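Local coordinates for MOBA relate protein (Mycobacterium sp., PDB 2WAW) that is of uncharacterised function but, as a MobA-related protein with a GT-A-type NTP transferase domain, probably binds a nucleotide and transfers a nucleotidyl group, at residues A[24-29]-A[180-185]; A[36-41]-A[62-67]; A[105-110]-A[189-194]. All coordinates share one frame; numbering follows the deposited sequence.

Interaction 1: A[24-29]-A[180-185]; sequences QLLPLG and LDVDTW
Directly after the signature loop of the MobA-like nucleotidyltransferases comes the segment 24-29, and there Leu-26 meets Val-182 and Trp-185 at the entrance to the C-terminal helix 185-197. The two methyls of Leu-26 divide the work. CD1 faces the valine, lying 4.3 Å from CG1 of Val-182, while CD2 reaches the six-membered ring of the indole, 3.7 Å from CZ3 of Trp-185 and 4.0 Å from CH2 of Trp-185. The leucine comes at that ring obliquely. Because CG of Trp-185 is anti to the backbone N (chi1 -167°), the indole extends toward Leu-26 although its CB does not head there.

In MobA-like proteins the signature loop follows the first strand of the sheet, here 6-12, and is rich in glycine and basic residues; one of them, Lys-23, just before 24-29, adds a polar tie by donating from NZ to the carbonyl O of Val-182. Tyr-188, one turn into the helix, packs edge-to-face with Trp-185 and bonds through OH to Pro-27 O. The indole NE1 is taken by Glu-189 OE2, and Thr-184 caps the helix, its OG1 bonded to Asp-187 N.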
loop_
_atom_site.group_PDB
_atom_site.type_symbol
_atom_site.label_atom_id
_atom_site.label_comp_id
_atom_site.label_asym_id
_atom_site.label_seq_id
_atom_site.Cartn_x
_atom_site.Cartn_y
_atom_site.Cartn_z
ATOM N N GLN A 24 -5.818 10.474 5.004
ATOM C CA GLN A 24 -4.662 10.758 4.145
ATOM C C GLN A 24 -4.004 12.086 4.548
ATOM O O GLN A 24 -2.788 12.250 4.417
ATOM C CB GLN A 24 -5.103 10.814 2.654
ATOM C CG GLN A 24 -5.688 9.491 2.075
ATOM C CD GLN A 24 -7.156 9.212 2.448
ATOM O OE1 GLN A 24 -7.688 8.105 2.192
ATOM N NE2 GLN A 24 -7.812 10.192 3.058
ATOM N N LEU A 25 -4.813 12.997 5.046
ATOM C CA LEU A 25 -4.377 14.345 5.366
ATOM C C LEU A 25 -4.055 14.604 6.833
ATOM O O LEU A 25 -3.651 15.655 7.160
ATOM C CB LEU A 25 -5.389 15.380 4.832
ATOM C CG LEU A 25 -5.667 15.310 3.341
ATOM C CD1 LEU A 25 -6.787 16.116 2.960
ATOM C CD2 LEU A 25 -4.462 15.684 2.526
ATOM N N LEU A 26 -4.221 13.623 7.675
ATOM C CA LEU A 26 -3.867 13.775 9.098
ATOM C C LEU A 26 -2.395 14.163 9.293
ATOM O O LEU A 26 -1.494 13.559 8.695
ATOM C CB LEU A 26 -4.152 12.483 9.832
ATOM C CG LEU A 26 -5.617 12.062 9.888
ATOM C CD1 LEU A 26 -5.706 10.586 10.311
ATOM C CD2 LEU A 26 -6.438 12.969 10.817
ATOM N N PRO A 27 -2.137 15.179 10.130
ATOM C CA PRO A 27 -0.772 15.592 10.387
ATOM C C PRO A 27 0.047 14.452 10.978
ATOM O O PRO A 27 -0.425 13.747 11.873
ATOM C CB PRO A 27 -0.943 16.705 11.431
ATOM C CG PRO A 27 -2.295 17.249 11.169
ATOM C CD PRO A 27 -3.114 16.030 10.825
ATOM N N LEU A 28 1.266 14.272 10.469
ATOM C CA LEU A 28 2.189 13.306 11.018
ATOM C C LEU A 28 3.552 13.985 10.960
ATOM O O LEU A 28 4.270 13.907 9.955
ATOM C CB LEU A 28 2.137 11.988 10.231
ATOM C CG LEU A 28 2.608 10.718 10.944
ATOM C CD1 LEU A 28 1.635 10.304 12.053
ATOM C CD2 LEU A 28 2.777 9.610 9.934
ATOM N N GLY A 29 3.857 14.717 12.025
ATOM C CA GLY A 29 5.086 15.504 12.103
ATOM C C GLY A 29 5.063 16.643 11.108
ATOM O O GLY A 29 4.098 17.417 11.060
ATOM N N LEU A 180 1.938 -0.179 11.873
ATOM C CA LEU A 180 0.657 0.352 12.290
ATOM C C LEU A 180 -0.061 0.901 11.075
ATOM O O LEU A 180 0.582 1.397 10.145
ATOM C CB LEU A 180 0.843 1.475 13.307
ATOM C CG LEU A 180 1.477 1.118 14.662
ATOM C CD1 LEU A 180 1.475 2.354 15.551
ATOM C CD2 LEU A 180 0.735 -0.027 15.334
ATOM N N ASP A 181 -1.386 0.781 11.087
ATOM C CA ASP A 181 -2.228 1.467 10.109
ATOM C C ASP A 181 -3.308 2.259 10.841
ATOM O O ASP A 181 -3.322 2.299 12.073
ATOM C CB ASP A 181 -2.809 0.500 9.066
ATOM C CG ASP A 181 -3.487 -0.711 9.687
ATOM O OD1 ASP A 181 -4.059 -0.596 10.797
ATOM O OD2 ASP A 181 -3.453 -1.785 9.047
ATOM N N VAL A 182 -4.203 2.905 10.096
ATOM C CA VAL A 182 -5.141 3.837 10.716
ATOM C C VAL A 182 -6.580 3.576 10.241
ATOM O O VAL A 182 -6.935 3.910 9.096
ATOM C CB VAL A 182 -4.718 5.318 10.433
ATOM C CG1 VAL A 182 -5.734 6.307 11.040
ATOM C CG2 VAL A 182 -3.320 5.579 11.003
ATOM N N ASP A 183 -7.378 2.951 11.115
ATOM C CA ASP A 183 -8.816 2.726 10.898
ATOM C C ASP A 183 -9.647 3.711 11.706
ATOM O O ASP A 183 -10.746 4.109 11.295
ATOM C CB ASP A 183 -9.248 1.320 11.370
ATOM C CG ASP A 183 -8.712 0.194 10.509
ATOM O OD1 ASP A 183 -8.421 0.408 9.313
ATOM O OD2 ASP A 183 -8.593 -0.936 11.046
ATOM N N THR A 184 -9.156 4.040 12.899
ATOM C CA THR A 184 -9.952 4.775 13.874
ATOM C C THR A 184 -9.112 5.932 14.407
ATOM O O THR A 184 -7.893 5.961 14.205
ATOM C CB THR A 184 -10.306 3.890 15.086
ATOM O OG1 THR A 184 -9.092 3.433 15.702
ATOM C CG2 THR A 184 -11.158 2.677 14.676
ATOM N N TRP A 185 -9.751 6.877 15.096
ATOM C CA TRP A 185 -8.999 7.989 15.680
ATOM C C TRP A 185 -7.960 7.475 16.670
ATOM O O TRP A 185 -6.818 7.958 16.708
ATOM C CB TRP A 185 -9.914 9.026 16.354
ATOM C CG TRP A 185 -9.126 10.260 16.643
ATOM C CD1 TRP A 185 -8.492 10.563 17.811
ATOM C CD2 TRP A 185 -8.803 11.311 15.722
ATOM N NE1 TRP A 185 -7.818 11.762 17.686
ATOM C CE2 TRP A 185 -7.985 12.236 16.413
ATOM C CE3 TRP A 185 -9.141 11.570 14.378
ATOM C CZ2 TRP A 185 -7.496 13.409 15.811
ATOM C CZ3 TRP A 185 -8.653 12.736 13.779
ATOM C CH2 TRP A 185 -7.835 13.635 14.500
#

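Interaction 2: A[36-41]-A[62-67]; sequences ATLAMA and EKVELD
Leu-38 of helix 33-42 meets Val-64 and Leu-66, which lie in the chain leaving helix 57-63. Both helices connect neighbouring parallel strands of the Rossmann-like half of the fold: 33-42 stands in the crossover from strand 6-12 to 48-53, and 57-63 in that from 48-53 to 70-73. The contact therefore joins two successive beta-alpha-beta units, with Leu-38 also resting on Val-51 of the strand between them.

One methyl does all the touching on the helix side. In Leu-38, CD1 is anti to CA (chi2 -180°), which carries it straight out from the helix to the far end of the side chain. There it sits 3.5 Å from CD2 of Leu-66, tighter than an ordinary methyl-methyl contact, and 4.0 Å from CG1 of Val-64. The two partners arrive differently. Val-64 offers the branch that stands anti to its backbone N, and its side chain crosses that of Leu-38 at about a right angle; Leu-66, whose CB does not point at the helix, bends its outer end back and meets Leu-38 at a slant with one branch. The backbone between the two adds a looser touch, Glu-65 O lying 4.3 Å from Leu-38 CD1.

Polar bonds accompany the apolar patch. Arg-42, at the end of helix 33-42, gives NH2 to the carbonyls of both Glu-65 and Asp-67, so the same helix that supplies the leucine also holds the chain by its backbone. Glu-65 meanwhile folds its carboxylate back along its own segment: OE2 of Glu-65 accepts from N of Asp-67 at 2.9 Å, with an N-H...O angle of 155°, on the anti side and 16° out of the carboxylate plane.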
loop_
_atom_site.group_PDB
_atom_site.type_symbol
_atom_site.label_atom_id
_atom_site.label_comp_id
_atom_site.label_asym_id
_atom_site.label_seq_id
_atom_site.Cartn_x
_atom_site.Cartn_y
_atom_site.Cartn_z
ATOM N N ALA A 36 3.854 10.906 4.397
ATOM C CA ALA A 36 4.876 10.084 5.018
ATOM C C ALA A 36 5.039 8.728 4.318
ATOM O O ALA A 36 6.172 8.268 4.050
ATOM C CB ALA A 36 4.567 9.895 6.501
ATOM N N THR A 37 3.915 8.102 3.988
ATOM C CA THR A 37 3.947 6.832 3.258
ATOM C C THR A 37 4.580 7.001 1.869
ATOM O O THR A 37 5.402 6.188 1.452
ATOM C CB THR A 37 2.557 6.232 3.136
ATOM O OG1 THR A 37 2.041 6.044 4.461
ATOM C CG2 THR A 37 2.603 4.893 2.395
ATOM N N LEU A 38 4.226 8.082 1.173
ATOM C CA LEU A 38 4.768 8.286 -0.178
ATOM C C LEU A 38 6.247 8.658 -0.172
ATOM O O LEU A 38 6.996 8.258 -1.080
ATOM C CB LEU A 38 3.935 9.315 -0.944
ATOM C CG LEU A 38 2.477 8.918 -1.234
ATOM C CD1 LEU A 38 1.819 10.051 -2.006
ATOM C CD2 LEU A 38 2.365 7.612 -2.019
ATOM N N ALA A 39 6.677 9.385 0.862
ATOM C CA ALA A 39 8.113 9.673 1.064
ATOM C C ALA A 39 8.910 8.372 1.094
ATOM O O ALA A 39 9.959 8.261 0.441
ATOM C CB ALA A 39 8.325 10.451 2.351
ATOM N N MET A 40 8.403 7.376 1.820
ATOM C CA MET A 40 9.055 6.064 1.895
ATOM C C MET A 40 8.940 5.300 0.563
ATOM O O MET A 40 9.924 4.715 0.077
ATOM C CB MET A 40 8.490 5.281 3.097
ATOM C CG MET A 40 9.004 3.856 3.262
ATOM S SD MET A 40 8.201 2.675 2.149
ATOM C CE MET A 40 6.495 2.851 2.649
ATOM N N ALA A 41 7.743 5.324 -0.031
ATOM C CA ALA A 41 7.493 4.583 -1.278
ATOM C C ALA A 41 8.418 5.067 -2.402
ATOM O O ALA A 41 8.861 4.275 -3.247
ATOM C CB ALA A 41 6.023 4.680 -1.687
ATOM N N GLU A 62 -4.512 18.950 -3.388
ATOM C CA GLU A 62 -4.099 20.258 -2.903
ATOM C C GLU A 62 -2.977 20.211 -1.874
ATOM O O GLU A 62 -2.254 21.128 -1.783
ATOM C CB GLU A 62 -5.287 21.084 -2.393
ATOM C CG GLU A 62 -6.376 21.333 -3.426
ATOM C CD GLU A 62 -7.720 21.894 -2.904
ATOM O OE1 GLU A 62 -8.003 21.952 -1.690
ATOM O OE2 GLU A 62 -8.523 22.279 -3.756
ATOM N N LYS A 63 -2.873 19.139 -1.103
ATOM C CA LYS A 63 -2.046 19.121 0.118
ATOM C C LYS A 63 -0.932 18.071 0.207
ATOM O O LYS A 63 -0.137 18.098 1.150
ATOM C CB LYS A 63 -2.935 18.990 1.358
ATOM C CG LYS A 63 -3.811 20.203 1.632
ATOM C CD LYS A 63 -4.785 19.918 2.758
ATOM C CE LYS A 63 -5.682 21.114 3.027
ATOM N NZ LYS A 63 -6.488 20.918 4.263
ATOM N N VAL A 64 -0.882 17.133 -0.728
ATOM C CA VAL A 64 0.164 16.118 -0.704
ATOM C C VAL A 64 0.985 16.220 -1.980
ATOM O O VAL A 64 0.442 16.492 -3.054
ATOM C CB VAL A 64 -0.430 14.704 -0.541
ATOM C CG1 VAL A 64 0.675 13.638 -0.532
ATOM C CG2 VAL A 64 -1.289 14.632 0.722
ATOM N N GLU A 65 2.272 15.996 -1.888
ATOM C CA GLU A 65 3.077 16.059 -3.084
ATOM C C GLU A 65 3.020 14.765 -3.871
ATOM O O GLU A 65 3.516 13.765 -3.479
ATOM C CB GLU A 65 4.507 16.373 -2.735
ATOM C CG GLU A 65 5.413 16.335 -3.938
ATOM C CD GLU A 65 5.104 17.424 -4.932
ATOM O OE1 GLU A 65 5.566 18.523 -4.673
ATOM O OE2 GLU A 65 4.443 17.214 -5.925
ATOM N N LEU A 66 2.379 14.851 -5.004
ATOM C CA LEU A 66 2.191 13.750 -5.908
ATOM C C LEU A 66 2.921 13.827 -7.263
ATOM O O LEU A 66 2.682 13.043 -8.104
ATOM C CB LEU A 66 0.713 13.505 -6.107
ATOM C CG LEU A 66 -0.138 13.389 -4.852
ATOM C CD1 LEU A 66 -1.522 13.521 -5.161
ATOM C CD2 LEU A 66 0.072 12.190 -4.148
ATOM N N ASP A 67 3.805 14.799 -7.431
ATOM C CA ASP A 67 4.518 14.930 -8.685
ATOM C C ASP A 67 5.315 13.693 -9.017
ATOM O O ASP A 67 5.943 13.136 -8.190
ATOM C CB ASP A 67 5.470 16.131 -8.655
#

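Interaction 3: A[105-110]-A[189-194]; sequences DQPGIT and ERLLAS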
loop_
_atom_site.group_PDB
_atom_site.type_symbol
_atom_site.label_atom_id
_atom_site.label_comp_id
_atom_site.label_asym_id
_atom_site.label_seq_id
_atom_site.Cartn_x
_atom_site.Cartn_y
_atom_site.Cartn_z
ATOM N N ASP A 105 -1.830 4.470 4.538
ATOM C CA ASP A 105 -1.806 4.751 5.978
ATOM C C ASP A 105 -0.844 3.852 6.768
ATOM O O ASP A 105 -0.957 3.721 7.992
ATOM C CB ASP A 105 -3.224 4.738 6.599
ATOM C CG ASP A 105 -3.991 3.456 6.306
ATOM O OD1 ASP A 105 -4.220 3.184 5.105
ATOM O OD2 ASP A 105 -4.404 2.757 7.265
ATOM N N GLN A 106 0.130 3.287 6.087
ATOM C CA GLN A 106 1.175 2.481 6.691
ATOM C C GLN A 106 2.599 3.017 6.430
ATOM O O GLN A 106 3.362 2.413 5.718
ATOM C CB GLN A 106 1.130 1.067 6.133
ATOM C CG GLN A 106 -0.072 0.274 6.366
ATOM C CD GLN A 106 -0.146 -0.993 5.497
ATOM O OE1 GLN A 106 -0.341 -0.947 4.300
ATOM N NE2 GLN A 106 -0.039 -2.104 6.128
ATOM N N PRO A 107 2.916 4.164 7.013
ATOM C CA PRO A 107 4.213 4.801 6.750
ATOM C C PRO A 107 5.404 4.103 7.387
ATOM O O PRO A 107 6.554 4.427 7.061
ATOM C CB PRO A 107 4.047 6.203 7.349
ATOM C CG PRO A 107 3.020 6.034 8.441
ATOM C CD PRO A 107 2.061 4.978 7.892
ATOM N N GLY A 108 5.129 3.176 8.304
ATOM C CA GLY A 108 6.175 2.450 9.028
ATOM C C GLY A 108 6.835 1.325 8.251
ATOM O O GLY A 108 7.805 0.746 8.702
ATOM N N ILE A 109 6.288 0.983 7.090
ATOM C CA ILE A 109 6.954 0.055 6.170
ATOM C C ILE A 109 8.307 0.659 5.782
ATOM O O ILE A 109 8.442 1.880 5.734
ATOM C CB ILE A 109 6.040 -0.158 4.927
ATOM C CG1 ILE A 109 4.850 -1.044 5.308
ATOM C CG2 ILE A 109 6.810 -0.761 3.746
ATOM C CD1 ILE A 109 3.752 -1.061 4.236
ATOM N N THR A 110 9.306 -0.185 5.519
ATOM C CA THR A 110 10.637 0.286 5.129
ATOM C C THR A 110 10.999 -0.102 3.704
ATOM O O THR A 110 10.537 -1.127 3.177
ATOM C CB THR A 110 11.765 -0.252 6.055
ATOM O OG1 THR A 110 11.911 -1.670 5.889
ATOM C CG2 THR A 110 11.481 0.070 7.505
ATOM N N GLU A 189 -3.832 8.274 16.826
ATOM C CA GLU A 189 -3.078 8.787 17.964
ATOM C C GLU A 189 -1.950 7.851 18.346
ATOM O O GLU A 189 -0.879 8.318 18.737
ATOM C CB GLU A 189 -3.980 9.081 19.153
ATOM C CG GLU A 189 -5.015 10.163 18.858
ATOM C CD GLU A 189 -5.255 11.074 20.041
ATOM O OE1 GLU A 189 -4.842 10.721 21.169
ATOM O OE2 GLU A 189 -5.819 12.161 19.829
ATOM N N ARG A 190 -2.174 6.534 18.202
ATOM C CA ARG A 190 -1.132 5.535 18.497
ATOM C C ARG A 190 0.031 5.664 17.509
ATOM O O ARG A 190 1.210 5.578 17.890
ATOM C CB ARG A 190 -1.684 4.107 18.421
ATOM C CG ARG A 190 -2.653 3.704 19.522
ATOM C CD ARG A 190 -2.990 2.210 19.385
ATOM N NE ARG A 190 -4.429 1.967 19.456
ATOM C CZ ARG A 190 -5.163 1.449 18.471
ATOM N NH1 ARG A 190 -4.600 1.089 17.331
ATOM N NH2 ARG A 190 -6.471 1.278 18.628
ATOM N N LEU A 191 -0.297 5.858 16.241
ATOM C CA LEU A 191 0.729 6.036 15.240
ATOM C C LEU A 191 1.480 7.335 15.446
ATOM O O LEU A 191 2.645 7.380 15.345
ATOM C CB LEU A 191 0.162 5.946 13.816
ATOM C CG LEU A 191 1.111 6.205 12.671
ATOM C CD1 LEU A 191 2.135 5.127 12.639
ATOM C CD2 LEU A 191 0.311 6.276 11.375
ATOM N N LEU A 192 0.765 8.386 15.748
ATOM C CA LEU A 192 1.408 9.656 15.963
ATOM C C LEU A 192 2.364 9.596 17.174
ATOM O O LEU A 192 3.417 10.118 17.125
ATOM C CB LEU A 192 0.386 10.781 16.130
ATOM C CG LEU A 192 0.931 12.162 16.486
ATOM C CD1 LEU A 192 1.768 12.715 15.373
ATOM C CD2 LEU A 192 -0.187 13.075 16.817
ATOM N N ALA A 193 1.933 8.947 18.227
ATOM C CA ALA A 193 2.784 8.759 19.404
ATOM C C ALA A 193 4.069 7.998 19.058
ATOM O O ALA A 193 5.119 8.261 19.654
ATOM C CB ALA A 193 2.019 8.028 20.505
ATOM N N SER A 194 3.997 7.046 18.127
ATOM C CA SER A 194 5.196 6.293 17.736
ATOM C C SER A 194 6.153 7.177 16.939
ATOM O O SER A 194 7.372 7.102 17.118
ATOM C CB SER A 194 4.848 5.014 16.971
ATOM O OG SER A 194 4.332 5.295 15.681
#
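In Leu-191 the CG is anti to the backbone N (chi1 176°), and the second torsion then sends CD2 outward, so that this methyl leads the side chain away from helix 185-197 and onto the ring of Pro-107. The methyl meets the CG-CD side of the pyrrolidine ring: CD2 of Leu-191 is 4.0 Å from CG of Pro-107 and 4.1 Å from CD of Pro-107, an ordinary van der Waals approach. Beside it the carbonyl O of Asp-105 makes a looser contact, 4.4 Å from the same CD2 of Leu-191.

Pro-107 is the second residue of a type I beta turn running from Gln-106 to Ile-109, a position that suits the fixed phi of proline. The turn begins within the GDQP sequence that follows strand 98-103, at the C-terminal end of the central parallel strands, where GT-A enzymes commonly place their active site, and it leads to Thr-110, the N-cap of helix 111-121. The Asp-105 carboxylate has its own partner, OD2 accepting from Val-182 N. Ala-36 and Thr-37 of helix 33-42 pack against the proline, and Leu-33 touches Leu-191. A triethylene glycol molecule, probably from the crystallisation liquor, lies about 4 Å from the proline side chain.

On the helix, Ser-194 turns its hydroxyl back to the preceding turn: OG of Ser-194 donates to O of Leu-191 at 2.7 Å, tilted 20° from the carbonyl plane. Ser-194 has a second conformer, so this bond need not always be made.

No hydrogen bond or charge pair spans the two segments. Nothing but van der Waals contact joins them, so Leu-191 contributes by burying its methyl against Pro-107 and fixes no direction.

Interactions 1 and 3 lie close together, their centres about 7 Å apart, and both engage the C-terminal helix 185-197 or its approach: one at its start, the other further along. Leu-191 touches Val-182, joining them into one apolar patch. Interaction 2 is about 14 and 15 Å from them, toward the outer parallel strand 70-73, but helix 33-42 links all three, with Ala-36 packing against both Leu-28 and Pro-107. Along the chain, interaction 2 closes within the span of interaction 1, before 105-110 begins, while 1 and 3 cross. The C-terminal segment thereby returns to two loops from earlier in the chain, those after strands 6-12 and 98-103, where the nucleotide site of related enzymes lies.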